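PDB 1Q1R: putidaredoxin reductase from Pseudomonas putida, which probably passes electrons from NADH through its bound FAD to putidaredoxin, the iron-sulfur protein that supplies the cytochrome P450cam monooxygenase. Local coordinates for residues V175-A181 / V206-T212; N150-I155 / P238-A244. All blocks are in the same frame, centred on the assembly; numbering follows the deposited sequence.

Contact 1. Residues V175-A181 / V206-T212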
loop_
_atom_site.group_PDB
_atom_site.type_symbol
_atom_site.label_atom_id
_atom_site.label_comp_id
_atom_site.label_asym_id
_atom_site.label_seq_id
_atom_site.Cartn_x
_atom_site.Cartn_y
_atom_site.Cartn_z
ATOM N N VAL A 175 17.836 -15.243 7.353
ATOM C CA VAL A 175 16.420 -14.904 7.280
ATOM C C VAL A 175 15.431 -16.059 7.132
ATOM O O VAL A 175 15.614 -16.946 6.296
ATOM C CB VAL A 175 16.172 -13.919 6.107
ATOM C CG1 VAL A 175 14.759 -13.385 6.160
ATOM C CG2 VAL A 175 17.193 -12.787 6.150
ATOM N N THR A 176 14.380 -16.021 7.949
ATOM C CA THR A 176 13.307 -17.010 7.924
ATOM C C THR A 176 11.991 -16.236 7.805
ATOM O O THR A 176 11.755 -15.279 8.546
ATOM C CB THR A 176 13.252 -17.853 9.234
ATOM O OG1 THR A 176 14.495 -18.540 9.425
ATOM C CG2 THR A 176 12.126 -18.880 9.154
ATOM N N LEU A 177 11.134 -16.631 6.868
ATOM C CA LEU A 177 9.856 -15.946 6.707
ATOM C C LEU A 177 8.722 -16.929 6.927
ATOM O O LEU A 177 8.723 -18.030 6.379
ATOM C CB LEU A 177 9.752 -15.306 5.321
ATOM C CG LEU A 177 8.506 -14.448 5.084
ATOM C CD1 LEU A 177 8.800 -13.364 4.056
ATOM C CD2 LEU A 177 7.357 -15.333 4.629
ATOM N N LEU A 178 7.746 -16.517 7.725
ATOM C CA LEU A 178 6.620 -17.375 8.054
ATOM C C LEU A 178 5.289 -16.841 7.555
ATOM O O LEU A 178 4.996 -15.648 7.676
ATOM C CB LEU A 178 6.533 -17.545 9.572
ATOM C CG LEU A 178 7.843 -17.826 10.309
ATOM C CD1 LEU A 178 7.583 -17.818 11.810
ATOM C CD2 LEU A 178 8.410 -19.160 9.862
ATOM N N ASP A 179 4.481 -17.737 7.002
ATOM C CA ASP A 179 3.157 -17.364 6.529
ATOM C C ASP A 179 2.193 -18.497 6.853
ATOM O O ASP A 179 2.519 -19.671 6.688
ATOM C CB ASP A 179 3.153 -17.098 5.025
ATOM C CG ASP A 179 1.908 -16.350 4.572
ATOM O OD1 ASP A 179 0.785 -16.851 4.793
ATOM O OD2 ASP A 179 2.047 -15.251 4.000
ATOM N N THR A 180 1.008 -18.130 7.322
ATOM C CA THR A 180 -0.012 -19.103 7.677
ATOM C C THR A 180 -0.628 -19.734 6.434
ATOM O O THR A 180 -1.049 -20.889 6.460
ATOM C CB THR A 180 -1.117 -18.439 8.508
ATOM O OG1 THR A 180 -1.581 -17.264 7.829
ATOM C CG2 THR A 180 -0.584 -18.041 9.881
ATOM N N ALA A 181 -0.673 -18.975 5.342
ATOM C CA ALA A 181 -1.238 -19.463 4.087
ATOM C C ALA A 181 -0.375 -20.567 3.486
ATOM O O ALA A 181 0.811 -20.683 3.799
ATOM C CB ALA A 181 -1.376 -18.314 3.100
ATOM N N VAL A 206 16.673 -17.192 1.755
ATOM C CA VAL A 206 15.558 -17.088 2.682
ATOM C C VAL A 206 14.911 -18.445 2.921
ATOM O O VAL A 206 14.670 -19.203 1.981
ATOM C CB VAL A 206 14.462 -16.146 2.151
ATOM C CG1 VAL A 206 13.282 -16.113 3.126
ATOM C CG2 VAL A 206 15.024 -14.763 1.948
ATOM N N ASP A 207 14.642 -18.756 4.184
ATOM C CA ASP A 207 13.975 -20.005 4.518
ATOM C C ASP A 207 12.505 -19.667 4.724
ATOM O O ASP A 207 12.110 -19.189 5.787
ATOM C CB ASP A 207 14.557 -20.622 5.792
ATOM C CG ASP A 207 13.745 -21.807 6.287
ATOM O OD1 ASP A 207 13.048 -22.446 5.469
ATOM O OD2 ASP A 207 13.809 -22.108 7.492
ATOM N N ILE A 208 11.705 -19.901 3.688
ATOM C CA ILE A 208 10.274 -19.615 3.727
ATOM C C ILE A 208 9.482 -20.807 4.252
ATOM O O ILE A 208 9.596 -21.917 3.732
ATOM C CB ILE A 208 9.750 -19.253 2.318
ATOM C CG1 ILE A 208 10.390 -17.941 1.856
ATOM C CG2 ILE A 208 8.229 -19.145 2.329
ATOM C CD1 ILE A 208 10.010 -17.526 0.459
ATOM N N ARG A 209 8.682 -20.567 5.285
ATOM C CA ARG A 209 7.862 -21.617 5.876
ATOM C C ARG A 209 6.391 -21.258 5.774
ATOM O O ARG A 209 5.882 -20.433 6.531
ATOM C CB ARG A 209 8.254 -21.834 7.341
ATOM C CG ARG A 209 9.742 -22.071 7.505
ATOM C CD ARG A 209 10.092 -22.781 8.795
ATOM N NE ARG A 209 11.510 -23.133 8.801
ATOM C CZ ARG A 209 12.051 -24.061 9.584
ATOM N NH1 ARG A 209 11.292 -24.742 10.433
ATOM N NH2 ARG A 209 13.353 -24.309 9.514
ATOM N N THR A 210 5.711 -21.882 4.819
ATOM C CA THR A 210 4.294 -21.635 4.608
ATOM C C THR A 210 3.468 -22.571 5.481
ATOM O O THR A 210 3.987 -23.544 6.020
ATOM C CB THR A 210 3.917 -21.846 3.133
ATOM O OG1 THR A 210 4.370 -23.135 2.706
ATOM C CG2 THR A 210 4.560 -20.774 2.263
ATOM N N GLY A 211 2.182 -22.274 5.621
ATOM C CA GLY A 211 1.333 -23.107 6.448
ATOM C C GLY A 211 1.889 -23.183 7.859
ATOM O O GLY A 211 1.728 -24.190 8.554
ATOM N N THR A 212 2.554 -22.112 8.281
ATOM C CA THR A 212 3.144 -22.057 9.614
ATOM C C THR A 212 2.448 -21.007 10.463
ATOM O O THR A 212 2.186 -19.896 10.004
ATOM C CB THR A 212 4.647 -21.724 9.549
ATOM O OG1 THR A 212 5.337 -22.758 8.836
ATOM C CG2 THR A 212 5.223 -21.610 10.951
HETATM O O HOH W 1 15.138 -21.134 9.573
#
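L178 lays its CD2 methyl alongside the R209 chain, 3.7 Å from R209 CB, both side chains pointing the same way from neighbouring strands. The pair belongs to a beta-alpha-beta unit of a Rossmann-type domain: strand 174-178, helix 191-204 and the parallel strand 207-209, which is the outermost of its sheet. Backbone bonds alternate between the strands, that from R209 N to L177 O (2.8 Å) being almost straight. Beside L178, on the same face, T176 and D207 also lie side by side. CG of D207 stands anti to its backbone N (chi1 171°), which carries OD2 to the R209 guanidinium; NE and NH2 both bind this one oxygen side-on, NE at 2.8 Å, and a water bound to T176 OG1 donates to it as well. With a leucine in place of D207, R209 would probably lose the charge that fixes the turn of its guanidinium, and the water its acceptor on this strand. On the face of L177 and I208, L177 CB meets V206 CG1 at 4.2 Å and also reaches I208 CG1, while helix 159-170 touches L177 and V206. Farther along, the two segments stay joined through turns. D179 O accepts from T212 N, and OD1 of the same residue, by its anti lone pair, takes A181 N at 2.6 Å in an Asx turn. G211 N bonds to A181 O at 2.8 Å, the donor standing 45° out of the carbonyl plane.

Contact 2. Residues N150-I155 / P238-A244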
loop_
_atom_site.group_PDB
_atom_site.type_symbol
_atom_site.label_atom_id
_atom_site.label_comp_id
_atom_site.label_asym_id
_atom_site.label_seq_id
_atom_site.Cartn_x
_atom_site.Cartn_y
_atom_site.Cartn_z
ATOM N N ASN A 150 23.118 -12.110 11.996
ATOM C CA ASN A 150 22.112 -12.150 13.045
ATOM C C ASN A 150 20.886 -12.825 12.446
ATOM O O ASN A 150 20.741 -12.897 11.219
ATOM C CB ASN A 150 21.777 -10.742 13.552
ATOM C CG ASN A 150 22.602 -10.361 14.770
ATOM O OD1 ASN A 150 23.691 -10.898 14.979
ATOM N ND2 ASN A 150 22.096 -9.429 15.571
ATOM N N ARG A 151 20.009 -13.330 13.301
ATOM C CA ARG A 151 18.830 -14.029 12.819
ATOM C C ARG A 151 17.549 -13.216 12.823
ATOM O O ARG A 151 17.124 -12.688 13.852
ATOM C CB ARG A 151 18.637 -15.320 13.625
ATOM C CG ARG A 151 19.699 -16.374 13.325
ATOM C CD ARG A 151 19.760 -17.455 14.398
ATOM N NE ARG A 151 20.695 -18.519 14.035
ATOM C CZ ARG A 151 20.417 -19.500 13.180
ATOM N NH1 ARG A 151 19.225 -19.563 12.600
ATOM N NH2 ARG A 151 21.336 -20.415 12.894
ATOM N N LEU A 152 16.932 -13.127 11.649
ATOM C CA LEU A 152 15.681 -12.406 11.494
ATOM C C LEU A 152 14.548 -13.365 11.177
ATOM O O LEU A 152 14.717 -14.321 10.420
ATOM C CB LEU A 152 15.770 -11.382 10.354
ATOM C CG LEU A 152 14.426 -10.820 9.844
ATOM C CD1 LEU A 152 13.753 -9.998 10.935
ATOM C CD2 LEU A 152 14.653 -9.961 8.607
ATOM N N VAL A 153 13.398 -13.108 11.778
ATOM C CA VAL A 153 12.214 -13.886 11.490
ATOM C C VAL A 153 11.153 -12.877 11.098
ATOM O O VAL A 153 10.804 -11.987 11.874
ATOM C CB VAL A 153 11.706 -14.700 12.697
ATOM C CG1 VAL A 153 10.375 -15.362 12.331
ATOM C CG2 VAL A 153 12.723 -15.774 13.075
ATOM N N VAL A 154 10.674 -12.998 9.866
ATOM C CA VAL A 154 9.634 -12.121 9.356
ATOM C C VAL A 154 8.319 -12.889 9.467
ATOM O O VAL A 154 8.221 -14.023 9.001
ATOM C CB VAL A 154 9.870 -11.772 7.862
ATOM C CG1 VAL A 154 8.744 -10.886 7.357
ATOM C CG2 VAL A 154 11.234 -11.096 7.685
ATOM N N ILE A 155 7.319 -12.277 10.092
ATOM C CA ILE A 155 6.014 -12.916 10.234
ATOM C C ILE A 155 5.043 -12.240 9.276
ATOM O O ILE A 155 4.616 -11.105 9.502
ATOM C CB ILE A 155 5.487 -12.800 11.677
ATOM C CG1 ILE A 155 6.513 -13.397 12.647
ATOM C CG2 ILE A 155 4.157 -13.543 11.806
ATOM C CD1 ILE A 155 6.232 -13.101 14.111
ATOM N N PRO A 238 15.258 -19.433 16.684
ATOM C CA PRO A 238 16.000 -18.420 17.440
ATOM C C PRO A 238 16.007 -17.135 16.620
ATOM O O PRO A 238 16.170 -17.181 15.403
ATOM C CB PRO A 238 17.385 -19.041 17.574
ATOM C CG PRO A 238 17.521 -19.815 16.288
ATOM C CD PRO A 238 16.162 -20.475 16.165
ATOM N N ALA A 239 15.820 -15.993 17.274
ATOM C CA ALA A 239 15.786 -14.733 16.546
ATOM C C ALA A 239 16.436 -13.572 17.278
ATOM O O ALA A 239 16.309 -13.441 18.494
ATOM C CB ALA A 239 14.344 -14.373 16.213
ATOM N N ASP A 240 17.136 -12.733 16.522
ATOM C CA ASP A 240 17.766 -11.542 17.079
ATOM C C ASP A 240 16.849 -10.370 16.745
ATOM O O ASP A 240 16.900 -9.317 17.380
ATOM C CB ASP A 240 19.138 -11.307 16.446
ATOM C CG ASP A 240 20.127 -12.394 16.790
ATOM O OD1 ASP A 240 20.355 -12.616 17.995
ATOM O OD2 ASP A 240 20.675 -13.025 15.859
ATOM N N LEU A 241 15.999 -10.573 15.742
ATOM C CA LEU A 241 15.072 -9.541 15.291
ATOM C C LEU A 241 13.808 -10.178 14.729
ATOM O O LEU A 241 13.872 -11.199 14.047
ATOM C CB LEU A 241 15.741 -8.694 14.204
ATOM C CG LEU A 241 14.982 -7.508 13.609
ATOM C CD1 LEU A 241 14.728 -6.456 14.688
ATOM C CD2 LEU A 241 15.806 -6.911 12.463
ATOM N N VAL A 242 12.663 -9.572 15.021
ATOM C CA VAL A 242 11.386 -10.072 14.526
ATOM C C VAL A 242 10.613 -8.913 13.926
ATOM O O VAL A 242 10.408 -7.888 14.573
ATOM C CB VAL A 242 10.521 -10.706 15.650
ATOM C CG1 VAL A 242 9.166 -11.134 15.082
ATOM C CG2 VAL A 242 11.238 -11.913 16.249
ATOM N N ILE A 243 10.200 -9.073 12.677
ATOM C CA ILE A 243 9.435 -8.045 11.988
ATOM C C ILE A 243 8.107 -8.669 11.593
ATOM O O ILE A 243 8.069 -9.678 10.890
ATOM C CB ILE A 243 10.180 -7.552 10.743
ATOM C CG1 ILE A 243 11.487 -6.876 11.169
ATOM C CG2 ILE A 243 9.292 -6.594 9.948
ATOM C CD1 ILE A 243 12.432 -6.595 10.019
ATOM N N ALA A 244 7.019 -8.072 12.062
ATOM C CA ALA A 244 5.693 -8.597 11.778
ATOM C C ALA A 244 4.913 -7.732 10.797
ATOM O O ALA A 244 4.934 -6.502 10.872
ATOM C CB ALA A 244 4.903 -8.748 13.087
#
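L152 rests its CD1 methyl against both L241 and I243, 3.8 Å from I243 CD1, in the closely packed part of this parallel strand pair from the Rossmann-type sheet. With chi1 at 165° and chi2 at 66°, the methyl leans to the other strand and lies 3.3 Å from L241 O. V164 of helix 159-170 touches V154 and I243 on this face. On the reverse face I155 CD1 touches V242 CG1 at 3.7 Å, and V153 CG2 meets A239 CB, with F130 of the neighbouring strand against V242. L152 to I155, A239 and L241 to I243 are all buried.

The solvent side, at N150, R151, P238 and D240, is partly exposed and mixes polar and apolar contacts. Here R151 runs its extended chain past the proline, CD 3.8 Å from P238 CG, and the N150 side chain crosses that of D240 at about a right angle. R151 O accepts from both D240 N and L241 N, while R151 N gives an almost straight bond (170°) to D240 OD2, meeting the anti lone pair of that oxygen at 2.7 Å.

In the fold
Contacts 1 and 2 lie in one five-stranded parallel sheet, their centres 12 Å apart on the same side of the chain's centre. Across it the strands run 130-132, 241-244, 151-155, 174-178, 207-209, so contact 2 joins the second and third, contact 1 the fourth and fifth. The joint between strands 151-155 and 174-178 is bonded too: V154 N probably bonds to T176 O and L178 N to V154 O, each at 2.8 Å. Along the chain, 150-155 comes first, then both segments of contact 1, and 238-244 last. A glycine-rich Rossmann-type pattern follows strand 151-155, consistent with the NAD-binding domain of the glutathione reductase fold.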